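Local coordinates for protein prolyl oligopeptidase (Novosphingobium capsulatum, PDB 1YR2) that probably hydrolyses oligopeptides as a serine endopeptidase of the prolyl oligopeptidase family, cutting on the carboxyl side of proline and, less readily, alanine, at residues P39-P44 with S82-A87; A86-Q91 with A714-L719. One frame throughout, in Å; residues are numbered along the deposited sequence.

Contact 1 (P39-P44 with S82-A87); sequences PYPASP and SAYTAA
Tyr84 extends from its helix with CG anti to the backbone N (chi1 -177°), and this carries the ring out to the extended chain 39-44, where Pro41 meets one of its faces. Tyr40 comes from the other partner with CG beside its own backbone N and anti to the carbonyl carbon, a turn that swings its ring back toward Tyr84. The motif is a proline-aromatic CH-pi contact, by which a proline-rich N-terminal segment lies against helix 72-89 on the hydrolase side of this two-domain peptidase. Pro41 CD sits 3.8 Å from the centroid of the Tyr84 ring, 20° off its normal, while Pro41 CG packs 3.7 Å from Tyr84 CB at the root of the side chain. The two tyrosine rings meet obliquely, their planes at 52° and their centroids 5.8 Å apart; Tyr40 CD1 comes within 3.8 Å of Tyr84 CE1.

Both hydroxyls are engaged beyond these two segments. Tyr84 OH hydrogen-bonds to Pro38 O, just before the segment, and Tyr40 OH to the backbone N of His683 in strand 683-687, so the N-terminal chain is tied both to the helix and to the hydrolase sheet. With an alanine at Tyr84, Pro41 would probably lose the ring it packs on and Pro38 O its hydroxyl partner, leaving the start of the chain less firmly held. The backbone carbonyl of Pro39 comes in beside the Tyr84 ring, its O 3.2 Å from Tyr84 CE2.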
loop_
_atom_site.group_PDB
_atom_site.type_symbol
_atom_site.label_atom_id
_atom_site.label_comp_id
_atom_site.label_asym_id
_atom_site.label_seq_id
_atom_site.Cartn_x
_atom_site.Cartn_y
_atom_site.Cartn_z
ATOM N N PRO A 39 -37.807 -5.475 -16.722
ATOM C CA PRO A 39 -37.060 -4.884 -17.841
ATOM C C PRO A 39 -36.149 -3.709 -17.407
ATOM O O PRO A 39 -36.456 -2.927 -16.488
ATOM C CB PRO A 39 -38.149 -4.444 -18.828
ATOM C CG PRO A 39 -39.465 -4.595 -18.104
ATOM C CD PRO A 39 -39.269 -5.259 -16.799
ATOM N N TYR A 40 -34.990 -3.611 -18.056
ATOM C CA TYR A 40 -34.056 -2.553 -17.740
ATOM C C TYR A 40 -34.676 -1.168 -17.956
ATOM O O TYR A 40 -35.499 -1.015 -18.861
ATOM C CB TYR A 40 -32.861 -2.688 -18.657
ATOM C CG TYR A 40 -32.009 -3.891 -18.378
ATOM C CD1 TYR A 40 -31.522 -4.120 -17.102
ATOM C CD2 TYR A 40 -31.697 -4.803 -19.376
ATOM C CE1 TYR A 40 -30.724 -5.201 -16.814
ATOM C CE2 TYR A 40 -30.876 -5.894 -19.090
ATOM C CZ TYR A 40 -30.409 -6.077 -17.786
ATOM O OH TYR A 40 -29.575 -7.138 -17.449
ATOM N N PRO A 41 -34.226 -0.149 -17.222
ATOM C CA PRO A 41 -34.582 1.230 -17.567
ATOM C C PRO A 41 -34.082 1.562 -18.961
ATOM O O PRO A 41 -33.134 0.918 -19.434
ATOM C CB PRO A 41 -33.862 2.063 -16.516
ATOM C CG PRO A 41 -33.650 1.086 -15.361
ATOM C CD PRO A 41 -33.297 -0.198 -16.068
ATOM N N ALA A 42 -34.741 2.501 -19.623
ATOM C CA ALA A 42 -34.396 2.839 -20.981
ATOM C C ALA A 42 -32.964 3.416 -21.083
ATOM O O ALA A 42 -32.497 4.141 -20.224
ATOM C CB ALA A 42 -35.439 3.827 -21.564
ATOM N N SER A 43 -32.271 3.075 -22.151
ATOM C CA SER A 43 -31.046 3.788 -22.502
ATOM C C SER A 43 -31.190 4.299 -23.936
ATOM O O SER A 43 -30.681 3.681 -24.836
ATOM C CB SER A 43 -29.846 2.844 -22.347
ATOM O OG SER A 43 -29.673 2.535 -20.950
ATOM N N PRO A 44 -31.931 5.387 -24.157
ATOM C CA PRO A 44 -32.147 5.891 -25.524
ATOM C C PRO A 44 -30.838 6.106 -26.303
ATOM O O PRO A 44 -29.834 6.508 -25.719
ATOM C CB PRO A 44 -32.858 7.237 -25.299
ATOM C CG PRO A 44 -33.529 7.089 -23.930
ATOM C CD PRO A 44 -32.580 6.245 -23.156
ATOM N N SER A 82 -30.008 3.603 -10.786
ATOM C CA SER A 82 -29.634 3.472 -9.396
ATOM C C SER A 82 -30.756 2.823 -8.611
ATOM O O SER A 82 -30.514 1.946 -7.807
ATOM C CB SER A 82 -29.305 4.836 -8.795
ATOM O OG SER A 82 -28.716 4.611 -7.514
ATOM N N ALA A 83 -31.981 3.257 -8.840
ATOM C CA ALA A 83 -33.123 2.696 -8.129
ATOM C C ALA A 83 -33.379 1.252 -8.560
ATOM O O ALA A 83 -33.677 0.387 -7.711
ATOM C CB ALA A 83 -34.366 3.560 -8.345
ATOM N N TYR A 84 -33.216 0.991 -9.857
ATOM C CA TYR A 84 -33.370 -0.344 -10.428
ATOM C C TYR A 84 -32.363 -1.317 -9.799
ATOM O O TYR A 84 -32.695 -2.448 -9.459
ATOM C CB TYR A 84 -33.153 -0.289 -11.942
ATOM C CG TYR A 84 -33.355 -1.591 -12.648
ATOM C CD1 TYR A 84 -32.308 -2.478 -12.794
ATOM C CD2 TYR A 84 -34.602 -1.953 -13.160
ATOM C CE1 TYR A 84 -32.473 -3.698 -13.451
ATOM C CE2 TYR A 84 -34.778 -3.164 -13.820
ATOM C CZ TYR A 84 -33.717 -4.024 -13.962
ATOM O OH TYR A 84 -33.868 -5.227 -14.579
ATOM N N THR A 85 -31.131 -0.888 -9.664
ATOM C CA THR A 85 -30.121 -1.758 -9.096
ATOM C C THR A 85 -30.354 -1.972 -7.582
ATOM O O THR A 85 -30.183 -3.087 -7.051
ATOM C CB THR A 85 -28.772 -1.168 -9.340
ATOM O OG1 THR A 85 -28.491 -1.240 -10.746
ATOM C CG2 THR A 85 -27.698 -1.986 -8.678
ATOM N N ALA A 86 -30.741 -0.907 -6.895
ATOM C CA ALA A 86 -30.917 -0.996 -5.440
ATOM C C ALA A 86 -32.047 -1.976 -5.086
ATOM O O ALA A 86 -31.915 -2.765 -4.148
ATOM C CB ALA A 86 -31.172 0.358 -4.857
ATOM N N ALA A 87 -33.123 -1.946 -5.870
ATOM C CA ALA A 87 -34.250 -2.875 -5.764
ATOM C C ALA A 87 -33.861 -4.330 -5.963
ATOM O O ALA A 87 -34.403 -5.204 -5.293
ATOM C CB ALA A 87 -35.370 -2.492 -6.764
#

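Contact 2 (A86-Q91 with A714-L719)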
loop_
_atom_site.group_PDB
_atom_site.type_symbol
_atom_site.label_atom_id
_atom_site.label_comp_id
_atom_site.label_asym_id
_atom_site.label_seq_id
_atom_site.Cartn_x
_atom_site.Cartn_y
_atom_site.Cartn_z
ATOM N N ALA A 86 -30.741 -0.907 -6.895
ATOM C CA ALA A 86 -30.917 -0.996 -5.440
ATOM C C ALA A 86 -32.047 -1.976 -5.086
ATOM O O ALA A 86 -31.915 -2.765 -4.148
ATOM C CB ALA A 86 -31.172 0.358 -4.857
ATOM N N ALA A 87 -33.123 -1.946 -5.870
ATOM C CA ALA A 87 -34.250 -2.875 -5.764
ATOM C C ALA A 87 -33.861 -4.330 -5.963
ATOM O O ALA A 87 -34.403 -5.204 -5.293
ATOM C CB ALA A 87 -35.370 -2.492 -6.764
ATOM N N TYR A 88 -32.940 -4.595 -6.896
ATOM C CA TYR A 88 -32.442 -5.948 -7.100
ATOM C C TYR A 88 -31.545 -6.393 -5.923
ATOM O O TYR A 88 -31.684 -7.491 -5.416
ATOM C CB TYR A 88 -31.674 -6.047 -8.413
ATOM C CG TYR A 88 -31.153 -7.433 -8.683
ATOM C CD1 TYR A 88 -31.954 -8.387 -9.324
ATOM C CD2 TYR A 88 -29.878 -7.807 -8.290
ATOM C CE1 TYR A 88 -31.479 -9.669 -9.551
ATOM C CE2 TYR A 88 -29.420 -9.088 -8.490
ATOM C CZ TYR A 88 -30.207 -10.010 -9.109
ATOM O OH TYR A 88 -29.731 -11.286 -9.300
ATOM N N LEU A 89 -30.602 -5.538 -5.533
ATOM C CA LEU A 89 -29.587 -5.915 -4.557
ATOM C C LEU A 89 -30.176 -6.184 -3.171
ATOM O O LEU A 89 -29.656 -7.037 -2.443
ATOM C CB LEU A 89 -28.469 -4.877 -4.478
ATOM C CG LEU A 89 -27.600 -4.721 -5.710
ATOM C CD1 LEU A 89 -26.599 -3.544 -5.567
ATOM C CD2 LEU A 89 -26.859 -6.047 -6.111
ATOM N N LYS A 90 -31.259 -5.468 -2.838
ATOM C CA LYS A 90 -31.964 -5.586 -1.548
ATOM C C LYS A 90 -32.591 -6.970 -1.398
ATOM O O LYS A 90 -32.882 -7.396 -0.284
ATOM C CB LYS A 90 -33.076 -4.501 -1.419
ATOM C CG LYS A 90 -33.207 -3.858 0.002
ATOM C CD LYS A 90 -34.023 -2.497 0.012
ATOM C CE LYS A 90 -33.173 -1.311 -0.556
ATOM N NZ LYS A 90 -33.969 -0.217 -1.284
ATOM N N GLN A 91 -32.796 -7.656 -2.517
ATOM C CA GLN A 91 -33.369 -9.002 -2.571
ATOM C C GLN A 91 -32.340 -10.134 -2.313
ATOM O O GLN A 91 -32.713 -11.279 -2.110
ATOM C CB GLN A 91 -33.960 -9.215 -3.962
ATOM C CG GLN A 91 -35.406 -9.552 -4.081
ATOM C CD GLN A 91 -35.952 -9.230 -5.479
ATOM O OE1 GLN A 91 -36.365 -10.130 -6.220
ATOM N NE2 GLN A 91 -35.917 -7.950 -5.850
ATOM N N ALA A 714 -21.332 -13.574 -4.720
ATOM C CA ALA A 714 -21.665 -14.829 -4.019
ATOM C C ALA A 714 -22.870 -15.539 -4.605
ATOM O O ALA A 714 -22.876 -16.736 -4.744
ATOM C CB ALA A 714 -21.958 -14.559 -2.541
ATOM N N HIS A 715 -23.903 -14.777 -4.894
ATOM C CA HIS A 715 -25.158 -15.326 -5.427
ATOM C C HIS A 715 -24.875 -16.075 -6.735
ATOM O O HIS A 715 -25.274 -17.223 -6.901
ATOM C CB HIS A 715 -26.137 -14.197 -5.666
ATOM C CG HIS A 715 -27.488 -14.662 -6.102
ATOM N ND1 HIS A 715 -28.340 -15.342 -5.259
ATOM C CD2 HIS A 715 -28.126 -14.566 -7.293
ATOM C CE1 HIS A 715 -29.456 -15.637 -5.908
ATOM N NE2 HIS A 715 -29.359 -15.171 -7.141
ATOM N N PHE A 716 -24.054 -15.462 -7.601
ATOM C CA PHE A 716 -23.817 -16.004 -8.931
ATOM C C PHE A 716 -22.664 -17.025 -8.989
ATOM O O PHE A 716 -22.502 -17.700 -10.008
ATOM C CB PHE A 716 -23.670 -14.858 -9.941
ATOM C CG PHE A 716 -24.972 -14.241 -10.261
ATOM C CD1 PHE A 716 -25.900 -14.949 -11.033
ATOM C CD2 PHE A 716 -25.343 -13.008 -9.729
ATOM C CE1 PHE A 716 -27.191 -14.431 -11.251
ATOM C CE2 PHE A 716 -26.609 -12.478 -9.974
ATOM C CZ PHE A 716 -27.531 -13.187 -10.728
ATOM N N THR A 717 -21.891 -17.173 -7.909
ATOM C CA THR A 717 -20.910 -18.233 -7.839
ATOM C C THR A 717 -21.291 -19.400 -6.934
ATOM O O THR A 717 -20.504 -20.340 -6.785
ATOM C CB THR A 717 -19.539 -17.722 -7.381
ATOM O OG1 THR A 717 -19.635 -17.085 -6.101
ATOM C CG2 THR A 717 -18.951 -16.698 -8.335
ATOM N N GLY A 718 -22.437 -19.332 -6.285
ATOM C CA GLY A 718 -22.850 -20.422 -5.407
ATOM C C GLY A 718 -22.234 -20.386 -4.017
ATOM O O GLY A 718 -22.216 -21.401 -3.332
ATOM N N LEU A 719 -21.770 -19.232 -3.558
ATOM C CA LEU A 719 -21.244 -19.129 -2.217
ATOM C C LEU A 719 -22.350 -18.899 -1.210
ATOM O O LEU A 719 -23.043 -17.888 -1.279
ATOM C CB LEU A 719 -20.239 -17.985 -2.085
ATOM C CG LEU A 719 -19.631 -17.840 -0.680
ATOM C CD1 LEU A 719 -18.810 -19.097 -0.330
ATOM C CD2 LEU A 719 -18.781 -16.579 -0.543
#
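Tyr88 and Phe716 make a small aromatic contact at the surface of the hydrolase domain, joining the end of helix 72-89, from the N-terminal part of the chain, to the end of helix 699-717, more than 600 residues later. The two side chains approach from opposite directions. Tyr88 leads with its hydroxyl, which arrives at the edge of the Phe716 ring, near its plane, with OH 3.2 Å from Phe716 CZ and 3.4 Å from CE2. The rims of the rings stay further apart, Tyr88 CZ lying 4.4 Å from Phe716 CE2. Tyr88 reaches across because its CG is anti to the backbone N (chi1 -179°), whereas Phe716 has CG beside its own N. His715 lies alongside: its CD2 stands over one face of the Phe716 ring and comes 4.2 Å from Tyr88 OH, while ND1 is hydrogen-bonded to Glu94 OE2. Just beyond, Gly718, with positive phi, closes helix 699-717 in a Schellman motif, and Leu719 N bonds back to Ala714 O. Pro682, in the loop leading into strand 683-687, touches both Tyr88 and Phe716, and Phe712, one turn back on helix 699-717, packs against both as well.

How the contacts relate
Helix 72-89 carries both contacts: Tyr84 serves contact 1 and Tyr88, one turn further on, serves contact 2, and the two sites have centres about 16 Å apart. They share Ala86 and Ala87 but have no other touch. Strand 683-687 and the loop leading into it connect the two: the backbone N of His683 bonds to the hydroxyl of Tyr40 in contact 1, and Pro682 of the loop borders contact 2. The N-terminal chain and the late helix 699-717 thus meet successive turns of one helix. Both are surface contacts, with centres about 36 and 30 Å from the centre of the chain, and neither includes Ser575, the probable nucleophile in its GxSxG elbow.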